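Local coordinates for RagA protein (Porphyromonas gingivalis, PDB 6SLN) that probably takes up peptides across the outer membrane as a TonB-dependent receptor, energised from the inner membrane and paired with a second protein, at residues N368-I373 with Q441-G446; N445-I450 with K459-V464; G463-N468 with D496-F501; E527-V532 with V564-Y569. All coordinates share one frame; numbering follows the deposited sequence.

In the fold
The four contacts lie on antiparallel strands of the transmembrane barrel, on the same side of the chain's centre. Interactions 1 to 3 are successive pairings: 363-377 with 435-450, 435-450 with 456-475, and 456-475 with 487-510. Interaction 4 pairs 515-540 with 561-580, after the intervening pairing of 487-510 with 515-540. Centres of interactions 1 and 3 are about 9 Å apart, those of 3 and 4 about 10 Å, and those of 2 and 4 about 22 Å. Interactions 1 and 3 meet through Gln441 and Thr467, interactions 3 and 4 through the Lys499-Glu527 salt bridge. Together they sample a wall that has lipid and detergent outside, the plug within and a second subunit alongside.

Interaction 1. Residues N368-I373 with Q441-G446; sequences NLSGAI and QANVNG. With C8E ((hydroxyethyloxy)tri(ethyloxy)octane), chain J; C8E ((hydroxyethyloxy)tri(ethyloxy)octane), chain I.
Ser370 and Asn443 form a hydrogen-bonded antiparallel pair, in which Ser370 N donates a hydrogen bond to Asn443 O at 3.1 Å and Asn443 N donates one to Ser370 O at 2.9 Å. Two residues on, Ala372 N reaches Gln441 O at 2.9 Å while Gln441 N is bound to Ala372 O, so the main-chain groups of both pairs are satisfied across the contact. Asn368 N makes a longer bond, 3.3 Å to Asn445 O. These strands belong to the barrel wall of a TonB-dependent receptor. Gly371 and Ala442, a non-hydrogen-bonded pair here, turn their amide bonds to the outer neighbours, Gly351 and Ile466. The side chains of Ser370, Ala372, Gln441 and Asn443 face inward onto the plug around Val171, Thr174 and Met175. Gln441 sends CG anti to its own N (chi1 -170°) and then bends at chi2, which carries OE1 away from the facing strand to a hydrogen bond with Thr467 OG1. Asn368 OD1 is bonded to Lys210 NZ. On the other surface, Leu369 CD2 lies 3.7 Å from Val444 CG1, and detergent runs past both: a C8E molecule brings C16 to 3.6 Å from Val444 CG1, while a second approaches Ala442 CB. Gln441 and Asn368 thus find polar partners beyond the two strands, whereas the opposite surface meets detergent and the second subunit with hydrocarbon, and backbone N-H and C=O groups bond between strands.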
# COMPACT_ATOMS: atom_id res chain seq x y z
N ASN A 368 -13.12 25.11 16.28
CA ASN A 368 -11.72 25.49 16.39
C ASN A 368 -10.91 24.72 15.35
O ASN A 368 -10.00 23.96 15.69
CB ASN A 368 -11.18 25.24 17.80
CG ASN A 368 -11.82 26.15 18.85
OD1 ASN A 368 -11.55 27.35 18.91
ND2 ASN A 368 -12.68 25.58 19.69
N LEU A 369 -11.22 24.95 14.08
CA LEU A 369 -10.68 24.13 13.00
C LEU A 369 -9.21 24.41 12.70
O LEU A 369 -8.75 25.56 12.74
CB LEU A 369 -11.50 24.34 11.74
CG LEU A 369 -12.98 24.19 12.05
CD1 LEU A 369 -13.88 24.83 10.97
CD2 LEU A 369 -13.26 22.72 12.27
N SER A 370 -8.47 23.35 12.39
CA SER A 370 -7.05 23.47 12.06
C SER A 370 -6.67 22.39 11.06
O SER A 370 -7.29 21.32 11.00
CB SER A 370 -6.16 23.38 13.31
OG SER A 370 -6.27 22.10 13.91
N GLY A 371 -5.62 22.66 10.29
CA GLY A 371 -5.15 21.68 9.33
C GLY A 371 -3.76 22.04 8.87
O GLY A 371 -3.26 23.15 9.10
N ALA A 372 -3.13 21.09 8.19
CA ALA A 372 -1.74 21.27 7.81
C ALA A 372 -1.36 20.29 6.72
O ALA A 372 -1.87 19.17 6.67
CB ALA A 372 -0.82 21.07 9.02
N ILE A 373 -0.47 20.74 5.84
CA ILE A 373 0.34 19.86 5.02
C ILE A 373 1.75 19.89 5.61
O ILE A 373 2.33 20.96 5.79
CB ILE A 373 0.33 20.28 3.55
CG1 ILE A 373 -1.08 20.15 2.96
CG2 ILE A 373 1.30 19.43 2.74
CD1 ILE A 373 -1.14 20.46 1.46
N GLN A 441 -3.08 16.75 7.71
CA GLN A 441 -3.66 16.85 9.03
C GLN A 441 -4.92 17.69 8.98
O GLN A 441 -4.90 18.81 8.45
CB GLN A 441 -2.67 17.46 10.03
CG GLN A 441 -3.12 17.38 11.48
CD GLN A 441 -3.20 15.94 11.96
OE1 GLN A 441 -2.48 15.06 11.44
NE2 GLN A 441 -4.07 15.67 12.94
N ALA A 442 -6.01 17.16 9.52
CA ALA A 442 -7.22 17.94 9.75
C ALA A 442 -7.72 17.65 11.15
O ALA A 442 -7.70 16.51 11.61
CB ALA A 442 -8.31 17.62 8.76
N ASN A 443 -8.17 18.71 11.82
CA ASN A 443 -8.64 18.65 13.19
C ASN A 443 -9.94 19.43 13.23
O ASN A 443 -9.93 20.65 13.03
CB ASN A 443 -7.59 19.21 14.15
CG ASN A 443 -6.18 18.67 13.89
OD1 ASN A 443 -5.93 17.45 14.01
ND2 ASN A 443 -5.26 19.56 13.54
N VAL A 444 -11.05 18.74 13.45
CA VAL A 444 -12.38 19.30 13.19
C VAL A 444 -13.17 19.25 14.49
O VAL A 444 -13.74 18.21 14.83
CB VAL A 444 -13.08 18.55 12.06
CG1 VAL A 444 -14.36 19.23 11.66
CG2 VAL A 444 -12.19 18.46 10.85
N ASN A 445 -13.21 20.36 15.22
CA ASN A 445 -13.83 20.45 16.53
C ASN A 445 -15.06 21.34 16.44
O ASN A 445 -14.99 22.43 15.88
CB ASN A 445 -12.86 21.03 17.56
CG ASN A 445 -11.42 20.71 17.23
OD1 ASN A 445 -10.74 21.53 16.62
ND2 ASN A 445 -10.94 19.54 17.63
N GLY A 446 -16.16 20.87 17.00
CA GLY A 446 -17.34 21.69 17.15
C GLY A 446 -17.91 21.53 18.55
O GLY A 446 -17.80 20.47 19.16
C1 C8E J . -8.46 31.73 6.11
C2 C8E J . -8.09 30.26 5.90
C3 C8E J . -8.56 29.31 7.02
C4 C8E J . -8.09 27.86 6.75
C5 C8E J . -8.41 26.86 7.87
C6 C8E J . -8.41 25.40 7.39
C7 C8E J . -8.49 24.43 8.57
C8 C8E J . -8.45 22.96 8.15
O9 C8E J . -9.74 22.37 8.25
C10 C8E J . -9.86 21.10 7.63
C11 C8E J . -11.01 21.08 6.62
O12 C8E J . -12.22 20.52 7.10
C13 C8E J . -13.34 21.37 6.88
C14 C8E J . -14.60 20.90 7.61
O15 C8E J . -15.26 21.97 8.28
C16 C8E J . -15.92 21.61 9.49
C17 C8E J . -17.25 22.36 9.61
O18 C8E J . -17.99 21.97 10.76
C19 C8E J . -18.17 22.98 11.73
C20 C8E J . -19.61 23.01 12.27
O21 C8E J . -19.65 23.31 13.66
C1 C8E I . 1.03 29.31 3.26
C2 C8E I . -0.35 28.95 2.71
C3 C8E I . -1.26 28.27 3.74
C4 C8E I . -2.11 27.15 3.12
C5 C8E I . -2.42 26.02 4.12
C6 C8E I . -3.81 25.39 4.01
C7 C8E I . -3.93 24.12 4.86
C8 C8E I . -4.86 23.08 4.21
O9 C8E I . -4.56 21.76 4.65
C10 C8E I . -5.68 21.00 5.07
C11 C8E I . -5.39 19.50 4.97
O12 C8E I . -6.54 18.71 5.26
C13 C8E I . -6.49 17.37 4.77
C14 C8E I . -7.24 16.44 5.73
O15 C8E I . -7.65 15.18 5.21
C16 C8E I . -9.07 15.04 5.17
C17 C8E I . -9.79 15.52 6.45
O18 C8E I . -11.20 15.68 6.29
C19 C8E I . -11.93 15.85 7.49
C20 C8E I . -13.42 15.58 7.29
O21 C8E I . -14.24 15.96 8.38

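Interaction 2. Residues N445-I450 with K459-V464. With 3PE (1,2-Distearoyl-sn-glycerophosphoethanolamine), chain G.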
# COMPACT_ATOMS: atom_id res chain seq x y z
N ASN A 445 -13.21 20.36 15.22
CA ASN A 445 -13.83 20.45 16.53
C ASN A 445 -15.06 21.34 16.44
O ASN A 445 -14.99 22.43 15.88
CB ASN A 445 -12.86 21.03 17.56
CG ASN A 445 -11.42 20.71 17.23
OD1 ASN A 445 -10.74 21.53 16.62
ND2 ASN A 445 -10.94 19.54 17.63
N GLY A 446 -16.16 20.87 17.00
CA GLY A 446 -17.34 21.69 17.15
C GLY A 446 -17.91 21.53 18.55
O GLY A 446 -17.80 20.47 19.16
N PHE A 447 -18.52 22.61 19.04
CA PHE A 447 -19.16 22.58 20.35
C PHE A 447 -20.46 23.37 20.32
O PHE A 447 -20.58 24.38 19.62
CB PHE A 447 -18.24 23.10 21.47
CG PHE A 447 -18.15 24.60 21.53
CD1 PHE A 447 -19.10 25.35 22.22
CD2 PHE A 447 -17.09 25.27 20.90
CE1 PHE A 447 -19.01 26.74 22.25
CE2 PHE A 447 -17.00 26.65 20.95
CZ PHE A 447 -17.95 27.39 21.63
N ALA A 448 -21.43 22.91 21.11
CA ALA A 448 -22.67 23.62 21.37
C ALA A 448 -22.78 23.92 22.85
O ALA A 448 -22.44 23.07 23.69
CB ALA A 448 -23.88 22.79 20.93
N GLN A 449 -23.23 25.12 23.19
CA GLN A 449 -23.43 25.48 24.59
C GLN A 449 -24.87 25.92 24.79
O GLN A 449 -25.29 26.97 24.28
CB GLN A 449 -22.45 26.56 25.04
CG GLN A 449 -21.82 26.20 26.37
CD GLN A 449 -20.92 27.28 26.91
OE1 GLN A 449 -19.69 27.16 26.86
NE2 GLN A 449 -21.53 28.34 27.44
N ILE A 450 -25.63 25.11 25.51
CA ILE A 450 -27.03 25.37 25.81
C ILE A 450 -27.13 25.82 27.26
O ILE A 450 -26.81 25.06 28.19
CB ILE A 450 -27.89 24.12 25.57
CG1 ILE A 450 -27.71 23.59 24.15
CG2 ILE A 450 -29.34 24.44 25.83
CD1 ILE A 450 -28.85 22.69 23.67
N LYS A 459 -22.65 21.71 27.88
CA LYS A 459 -21.72 21.82 26.77
C LYS A 459 -21.53 20.47 26.11
O LYS A 459 -21.04 19.52 26.74
CB LYS A 459 -20.38 22.39 27.22
CG LYS A 459 -19.54 22.85 26.04
CD LYS A 459 -18.45 23.81 26.47
CE LYS A 459 -17.14 23.55 25.71
NZ LYS A 459 -16.10 24.55 26.07
N ALA A 460 -21.89 20.39 24.84
CA ALA A 460 -21.55 19.27 23.98
C ALA A 460 -20.38 19.70 23.10
O ALA A 460 -20.40 20.78 22.51
CB ALA A 460 -22.75 18.84 23.13
N GLN A 461 -19.35 18.85 23.02
CA GLN A 461 -18.17 19.16 22.23
C GLN A 461 -17.68 17.88 21.56
O GLN A 461 -17.68 16.81 22.17
CB GLN A 461 -17.06 19.79 23.09
CG GLN A 461 -15.72 19.87 22.37
CD GLN A 461 -14.91 21.08 22.78
OE1 GLN A 461 -14.76 22.03 22.00
NE2 GLN A 461 -14.36 21.05 23.99
N ALA A 462 -17.29 17.99 20.30
CA ALA A 462 -16.97 16.80 19.54
C ALA A 462 -15.93 17.18 18.50
O ALA A 462 -15.96 18.28 17.96
CB ALA A 462 -18.22 16.17 18.89
N GLY A 463 -15.01 16.26 18.25
CA GLY A 463 -13.94 16.52 17.31
C GLY A 463 -13.35 15.23 16.80
O GLY A 463 -13.41 14.19 17.47
N VAL A 464 -12.78 15.29 15.61
CA VAL A 464 -11.99 14.20 15.06
C VAL A 464 -10.73 14.81 14.48
O VAL A 464 -10.78 15.85 13.82
CB VAL A 464 -12.78 13.39 14.02
CG1 VAL A 464 -13.32 14.29 12.89
CG2 VAL A 464 -11.93 12.26 13.46
C1 3PE G . -19.68 4.06 23.32
C2 3PE G . -20.28 5.45 23.35
C3 3PE G . -20.35 5.94 24.80
O31 3PE G . -21.01 7.18 24.88
O32 3PE G . -22.45 6.39 26.41
C31 3PE G . -22.21 7.23 25.61
C32 3PE G . -23.23 8.35 25.36
C33 3PE G . -23.25 9.43 26.45
C34 3PE G . -24.44 10.37 26.25
C35 3PE G . -24.03 11.72 25.64
C36 3PE G . -24.84 12.85 26.27
C37 3PE G . -25.03 14.03 25.31
C38 3PE G . -25.82 15.13 26.02
C39 3PE G . -25.83 16.39 25.16
C3A 3PE G . -26.24 17.60 25.99
C3B 3PE G . -25.64 18.87 25.38
O21 3PE G . -19.45 6.21 22.51
O22 3PE G . -20.48 6.84 20.62
C21 3PE G . -20.10 7.16 21.69
C22 3PE G . -20.31 8.60 22.16
C23 3PE G . -21.02 9.44 21.10
C24 3PE G . -22.01 10.36 21.82
C25 3PE G . -21.81 11.84 21.48
C26 3PE G . -23.10 12.62 21.77
C27 3PE G . -23.01 14.02 21.17
C28 3PE G . -24.27 14.84 21.44
C29 3PE G . -24.12 16.28 20.93
C2A 3PE G . -25.43 16.84 20.36
C2B 3PE G . -25.71 18.31 20.74
C2C 3PE G . -26.32 19.06 19.54
C2D 3PE G . -26.72 20.52 19.84
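The Phe447 ring and the Gln461 amide stand almost perpendicular, their planes 81° apart. They belong to the beta hairpin of strands 435-450 and 456-475 in the barrel wall. Gln461 OE1 approaches the ring obliquely and comes closer to Phe447 CB, at 3.7 Å, than to the ring itself. Lys459 CE is another oblique neighbour, and its NZ lies above the ring, 5.1 Å from the centroid and 16° off the normal, too far for more than a weak cation-pi attraction. Phe447 holds CG between its backbone N and carbonyl carbon (chi1 79°), a torsion that swings the ring away from strand 459-464 and leaves CB beside Gln461. Phe447 and Gln461 form a non-hydrogen-bonded pair between two hydrogen-bonded ones, Gly446 with Ala462 and Ala448 with Ala460. Gly446 N bonds Ala462 O at 2.8 Å, and Ala448 N bonds Ala460 O at 2.7 Å. Beyond Phe447 the Gln449 side chain crosses that of Lys459 at a slant, with OE1 3.6 Å from Lys459 CD. Small residues occupy the reverse surface, where Ala448 and Ala460 contribute to a site for a phospholipid, 3PE, and Ala462 packs on Phe501. There Ala460 CB sits 3.6 Å from lipid C29, while Ala448 CB touches C2D, the last modelled carbon of the same acyl chain, at 3.8 Å.

Interaction 3. Residues G463-N468 with D496-F501; sequences GVDITN and DVSKSF. With LMT (dodecyl-beta-D-maltoside), chain H.
Val464 and Val497 meet at an oblique angle through one methyl each, CG2 of Val464 lying 3.5 Å from CG1 of Val497. In both residues the touching methyl is the one opposite the backbone N; chi1 of Val497 is -178°. Val464 CG2 also comes to 4.0 Å from Lys499 CG, the apolar base of a side chain whose NZ leads off to a salt bridge with Glu527. On the opposite surface, Thr467 and Asp496 lie side by side and point the same way, their CB atoms 3.9 Å apart. A water bridges their ends, donating to Thr467 OG1 and, at 2.9 Å, to Asp496 OD2. Thr467 OG1 is also bonded to Gln441 OE1. These strands, 456-475 and 487-510, form a beta hairpin of the barrel and alternate hydrogen-bonded with non-hydrogen-bonded pairs. Thr467 with Asp496, Asp465 with Ser498 and Gly463 with Ser500 are the bonded ones, and Thr467 N to Asp496 O measures 2.8 Å. Asp465 CB lies 3.4 Å from Ser498 OG, while the side chain of Asp465 packs on Val171 and Met165 of the plug. Ile466 and Val497 face the other way and pack on His440 of the second subunit, to which Asn468 ND2 is hydrogen-bonded. Further along, Phe501 brings CZ to 3.9 Å from C3 of a dodecyl maltoside tail.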
# COMPACT_ATOMS: atom_id res chain seq x y z
N GLY A 463 -15.01 16.26 18.25
CA GLY A 463 -13.94 16.52 17.31
C GLY A 463 -13.35 15.23 16.80
O GLY A 463 -13.41 14.19 17.47
N VAL A 464 -12.78 15.29 15.61
CA VAL A 464 -11.99 14.20 15.06
C VAL A 464 -10.73 14.81 14.48
O VAL A 464 -10.78 15.85 13.82
CB VAL A 464 -12.78 13.39 14.02
CG1 VAL A 464 -13.32 14.29 12.89
CG2 VAL A 464 -11.93 12.26 13.46
N ASP A 465 -9.59 14.21 14.81
CA ASP A 465 -8.31 14.59 14.25
C ASP A 465 -7.91 13.49 13.29
O ASP A 465 -7.85 12.32 13.67
CB ASP A 465 -7.25 14.75 15.35
CG ASP A 465 -7.43 16.02 16.13
OD1 ASP A 465 -8.49 16.66 15.98
OD2 ASP A 465 -6.52 16.38 16.89
N ILE A 466 -7.64 13.87 12.04
CA ILE A 466 -7.36 12.90 11.00
C ILE A 466 -5.95 13.15 10.47
O ILE A 466 -5.59 14.30 10.17
CB ILE A 466 -8.41 12.94 9.88
CG1 ILE A 466 -9.80 12.70 10.47
CG2 ILE A 466 -8.11 11.91 8.81
CD1 ILE A 466 -10.91 12.64 9.42
N THR A 467 -5.17 12.09 10.39
CA THR A 467 -3.85 12.15 9.77
C THR A 467 -3.83 11.13 8.65
O THR A 467 -4.16 9.95 8.87
CB THR A 467 -2.73 11.84 10.77
OG1 THR A 467 -2.92 12.59 11.99
CG2 THR A 467 -1.38 12.19 10.16
N ASN A 468 -3.48 11.58 7.45
CA ASN A 468 -3.17 10.70 6.33
C ASN A 468 -1.79 11.08 5.80
O ASN A 468 -1.56 12.23 5.41
CB ASN A 468 -4.19 10.80 5.20
CG ASN A 468 -5.49 10.13 5.52
OD1 ASN A 468 -5.57 8.90 5.57
ND2 ASN A 468 -6.53 10.93 5.73
N ASP A 496 -4.48 7.95 10.85
CA ASP A 496 -4.85 8.08 12.26
C ASP A 496 -6.17 8.82 12.34
O ASP A 496 -6.29 9.95 11.86
CB ASP A 496 -3.80 8.85 13.07
CG ASP A 496 -2.49 8.15 13.12
OD1 ASP A 496 -2.48 6.90 13.13
OD2 ASP A 496 -1.45 8.84 13.12
N VAL A 497 -7.15 8.20 12.98
CA VAL A 497 -8.41 8.85 13.29
C VAL A 497 -8.56 8.79 14.80
O VAL A 497 -8.64 7.71 15.38
CB VAL A 497 -9.60 8.20 12.56
CG1 VAL A 497 -10.86 8.95 12.87
CG2 VAL A 497 -9.36 8.19 11.05
N SER A 498 -8.54 9.95 15.44
CA SER A 498 -8.75 10.04 16.88
C SER A 498 -10.01 10.87 17.10
O SER A 498 -10.03 12.08 16.85
CB SER A 498 -7.53 10.61 17.59
OG SER A 498 -7.04 11.76 16.93
N LYS A 499 -11.09 10.19 17.51
CA LYS A 499 -12.37 10.84 17.78
C LYS A 499 -12.50 11.14 19.26
O LYS A 499 -11.92 10.46 20.11
CB LYS A 499 -13.55 9.97 17.35
CG LYS A 499 -13.55 9.54 15.90
CD LYS A 499 -14.61 8.49 15.67
CE LYS A 499 -14.11 7.43 14.70
NZ LYS A 499 -15.07 6.30 14.62
N SER A 500 -13.29 12.16 19.57
CA SER A 500 -13.41 12.56 20.96
C SER A 500 -14.72 13.32 21.17
O SER A 500 -15.01 14.27 20.44
CB SER A 500 -12.23 13.43 21.36
OG SER A 500 -12.55 14.30 22.44
N PHE A 501 -15.48 12.90 22.18
CA PHE A 501 -16.71 13.58 22.58
C PHE A 501 -16.68 13.84 24.07
O PHE A 501 -16.36 12.94 24.85
CB PHE A 501 -17.94 12.77 22.21
CG PHE A 501 -17.86 12.12 20.86
CD1 PHE A 501 -17.20 10.92 20.71
CD2 PHE A 501 -18.47 12.70 19.76
CE1 PHE A 501 -17.12 10.32 19.49
CE2 PHE A 501 -18.40 12.09 18.54
CZ PHE A 501 -17.71 10.90 18.40
C1B LMT H . -17.00 0.29 18.49
C2B LMT H . -15.80 0.17 17.47
C3B LMT H . -15.62 -1.27 16.91
C4B LMT H . -15.65 -2.24 18.10
C5B LMT H . -17.10 -2.12 18.59
C6B LMT H . -17.53 -3.32 19.44
O1B LMT H . -18.16 0.82 17.90
O2B LMT H . -15.95 1.08 16.44
O3B LMT H . -14.51 -1.40 16.11
O4' LMT H . -15.35 -3.54 17.73
O5B LMT H . -17.28 -0.87 19.25
O6B LMT H . -18.72 -3.86 18.96
C1' LMT H . -20.18 4.22 17.17
C2' LMT H . -18.80 4.50 17.79
C3' LMT H . -18.03 3.17 17.64
C4' LMT H . -18.68 2.03 18.45
C5' LMT H . -20.25 2.05 18.28
C6' LMT H . -20.99 1.35 19.42
O1' LMT H . -20.98 5.33 16.90
O2' LMT H . -18.08 5.46 17.10
O3' LMT H . -16.70 3.33 17.98
O5' LMT H . -20.87 3.33 18.06
O6' LMT H . -20.06 0.82 20.33
C1 LMT H . -20.68 6.64 17.42
C2 LMT H . -21.10 7.64 16.36
C3 LMT H . -20.64 9.06 16.53
C4 LMT H . -21.66 10.04 15.96
C5 LMT H . -21.86 11.22 16.88
C6 LMT H . -21.94 12.56 16.18
C7 LMT H . -21.79 13.65 17.22
C8 LMT H . -21.96 15.05 16.64
C9 LMT H . -21.76 16.10 17.71
C10 LMT H . -22.00 17.52 17.22
C11 LMT H . -21.50 18.51 18.25
C12 LMT H . -21.94 19.92 17.99
O HOH W 1 -0.44 11.56 13.57

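Interaction 4. Residues E527-V532 with V564-Y569. With LMT (dodecyl-beta-D-maltoside), chain H.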
# COMPACT_ATOMS: atom_id res chain seq x y z
N GLU A 527 -11.73 7.69 21.28
CA GLU A 527 -11.35 6.45 20.62
C GLU A 527 -10.36 6.78 19.52
O GLU A 527 -10.33 7.90 19.02
CB GLU A 527 -12.57 5.70 20.06
CG GLU A 527 -12.99 6.12 18.67
CD GLU A 527 -14.08 5.21 18.12
OE1 GLU A 527 -14.58 4.34 18.88
OE2 GLU A 527 -14.42 5.35 16.93
N TYR A 528 -9.55 5.78 19.17
CA TYR A 528 -8.49 5.93 18.19
C TYR A 528 -8.45 4.67 17.34
O TYR A 528 -8.41 3.56 17.87
CB TYR A 528 -7.13 6.16 18.87
CG TYR A 528 -5.92 5.95 17.96
CD1 TYR A 528 -5.42 4.67 17.72
CD2 TYR A 528 -5.28 7.03 17.35
CE1 TYR A 528 -4.35 4.46 16.91
CE2 TYR A 528 -4.20 6.83 16.53
CZ TYR A 528 -3.73 5.54 16.31
OH TYR A 528 -2.65 5.30 15.49
N GLU A 529 -8.45 4.85 16.03
CA GLU A 529 -8.07 3.80 15.10
C GLU A 529 -6.87 4.30 14.32
O GLU A 529 -6.82 5.48 13.96
CB GLU A 529 -9.20 3.45 14.10
CG GLU A 529 -10.44 2.87 14.71
CD GLU A 529 -11.25 3.91 15.48
OE1 GLU A 529 -11.74 3.55 16.57
OE2 GLU A 529 -11.39 5.06 14.99
N GLY A 530 -5.92 3.43 14.06
CA GLY A 530 -4.77 3.80 13.26
C GLY A 530 -4.23 2.59 12.52
O GLY A 530 -4.27 1.46 13.03
N ASP A 531 -3.72 2.83 11.31
CA ASP A 531 -3.06 1.74 10.61
C ASP A 531 -1.94 2.27 9.75
O ASP A 531 -1.73 3.48 9.63
CB ASP A 531 -4.05 0.91 9.78
CG ASP A 531 -4.57 1.64 8.56
OD1 ASP A 531 -4.50 2.89 8.51
OD2 ASP A 531 -5.08 0.97 7.64
N VAL A 532 -1.19 1.34 9.18
CA VAL A 532 -0.23 1.66 8.13
C VAL A 532 -0.20 0.46 7.20
O VAL A 532 -0.37 -0.69 7.62
CB VAL A 532 1.19 1.99 8.72
CG1 VAL A 532 1.65 0.93 9.72
CG2 VAL A 532 2.24 2.14 7.62
N VAL A 564 -2.01 -2.36 12.48
CA VAL A 564 -3.28 -1.78 12.88
C VAL A 564 -3.24 -1.59 14.39
O VAL A 564 -2.71 -2.45 15.11
CB VAL A 564 -4.47 -2.68 12.46
CG1 VAL A 564 -5.78 -2.08 12.88
CG2 VAL A 564 -4.44 -2.95 10.96
N ALA A 565 -3.76 -0.47 14.87
CA ALA A 565 -3.81 -0.19 16.29
C ALA A 565 -5.14 0.48 16.62
O ALA A 565 -5.60 1.35 15.87
CB ALA A 565 -2.65 0.73 16.72
N GLU A 566 -5.74 0.10 17.75
CA GLU A 566 -6.85 0.90 18.25
C GLU A 566 -6.92 0.84 19.76
O GLU A 566 -6.42 -0.08 20.41
CB GLU A 566 -8.19 0.47 17.67
CG GLU A 566 -8.30 -0.99 17.40
CD GLU A 566 -9.34 -1.27 16.36
OE1 GLU A 566 -9.67 -2.45 16.15
OE2 GLU A 566 -9.84 -0.29 15.78
N TYR A 567 -7.54 1.88 20.31
CA TYR A 567 -7.83 1.94 21.73
C TYR A 567 -9.04 2.84 21.89
O TYR A 567 -9.43 3.56 20.97
CB TYR A 567 -6.62 2.45 22.54
CG TYR A 567 -6.20 3.89 22.32
CD1 TYR A 567 -6.92 4.95 22.86
CD2 TYR A 567 -5.05 4.19 21.58
CE1 TYR A 567 -6.51 6.29 22.66
CE2 TYR A 567 -4.64 5.52 21.37
CZ TYR A 567 -5.37 6.55 21.91
OH TYR A 567 -4.97 7.84 21.72
N ALA A 568 -9.63 2.78 23.08
CA ALA A 568 -10.71 3.68 23.42
C ALA A 568 -10.74 3.88 24.92
O ALA A 568 -10.17 3.10 25.69
CB ALA A 568 -12.06 3.16 22.89
N TYR A 569 -11.40 4.96 25.33
CA TYR A 569 -11.62 5.27 26.73
C TYR A 569 -13.06 5.72 26.88
O TYR A 569 -13.62 6.35 25.99
CB TYR A 569 -10.69 6.38 27.23
CG TYR A 569 -9.25 5.99 27.46
CD1 TYR A 569 -8.86 5.40 28.66
CD2 TYR A 569 -8.28 6.25 26.50
CE1 TYR A 569 -7.53 5.07 28.88
CE2 TYR A 569 -6.95 5.91 26.71
CZ TYR A 569 -6.58 5.32 27.90
OH TYR A 569 -5.26 4.98 28.12
C1B LMT H . -17.00 0.29 18.49
C2B LMT H . -15.80 0.17 17.47
C3B LMT H . -15.62 -1.27 16.91
C4B LMT H . -15.65 -2.24 18.10
C5B LMT H . -17.10 -2.12 18.59
C6B LMT H . -17.53 -3.32 19.44
O1B LMT H . -18.16 0.82 17.90
O2B LMT H . -15.95 1.08 16.44
O3B LMT H . -14.51 -1.40 16.11
O4' LMT H . -15.35 -3.54 17.73
O5B LMT H . -17.28 -0.87 19.25
O6B LMT H . -18.72 -3.86 18.96
C1' LMT H . -20.18 4.22 17.17
C2' LMT H . -18.80 4.50 17.79
C3' LMT H . -18.03 3.17 17.64
C4' LMT H . -18.68 2.03 18.45
C5' LMT H . -20.25 2.05 18.28
C6' LMT H . -20.99 1.35 19.42
O1' LMT H . -20.98 5.33 16.90
O2' LMT H . -18.08 5.46 17.10
O3' LMT H . -16.70 3.33 17.98
O5' LMT H . -20.87 3.33 18.06
O6' LMT H . -20.06 0.82 20.33
C1 LMT H . -20.68 6.64 17.42
C2 LMT H . -21.10 7.64 16.36
C3 LMT H . -20.64 9.06 16.53
C4 LMT H . -21.66 10.04 15.96
C5 LMT H . -21.86 11.22 16.88
C6 LMT H . -21.94 12.56 16.18
C7 LMT H . -21.79 13.65 17.22
C8 LMT H . -21.96 15.05 16.64
C9 LMT H . -21.76 16.10 17.71
C10 LMT H . -22.00 17.52 17.22
C11 LMT H . -21.50 18.51 18.25
C12 LMT H . -21.94 19.92 17.99
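Gly530 O accepts a hydrogen bond from Ala565 N at 2.7 Å and is also approached by the CA-H of Val564, with CA 3.4 Å away. The return bond, Gly530 N to Ala565 O, measures 2.8 Å and completes the hydrogen-bonded pair; Tyr528 and Tyr567 form the next one along this antiparallel segment of the barrel wall. Those tyrosines overlap through a methylene rather than through their rings. Tyr528 CB sits over one face of the Tyr567 ring, 3.6 Å from its centroid, while the two rings, nearly parallel at 9°, are slid so far apart that they barely overlap. Tyr567 has its CG between its backbone N and carbonyl carbon (chi1 67°), which places the ring under Tyr528 CB, and Arg597 makes a cation-pi contact with it. On the reverse surface Glu529 and Glu566 present like charges, OE1 to OE2 4.4 Å, with carboxylate planes 76° apart. Glu527 also bonds Tyr525 OH. The two segments supply carboxylates but no cation, so the charge is probably eased from outside: by Lys499, salt-bridged to Glu527 and weakly paired with Glu529, by a basic side chain of another protein's chain packed on Glu566, and by Arg470 of the second subunit, salt-bridged to Asp531.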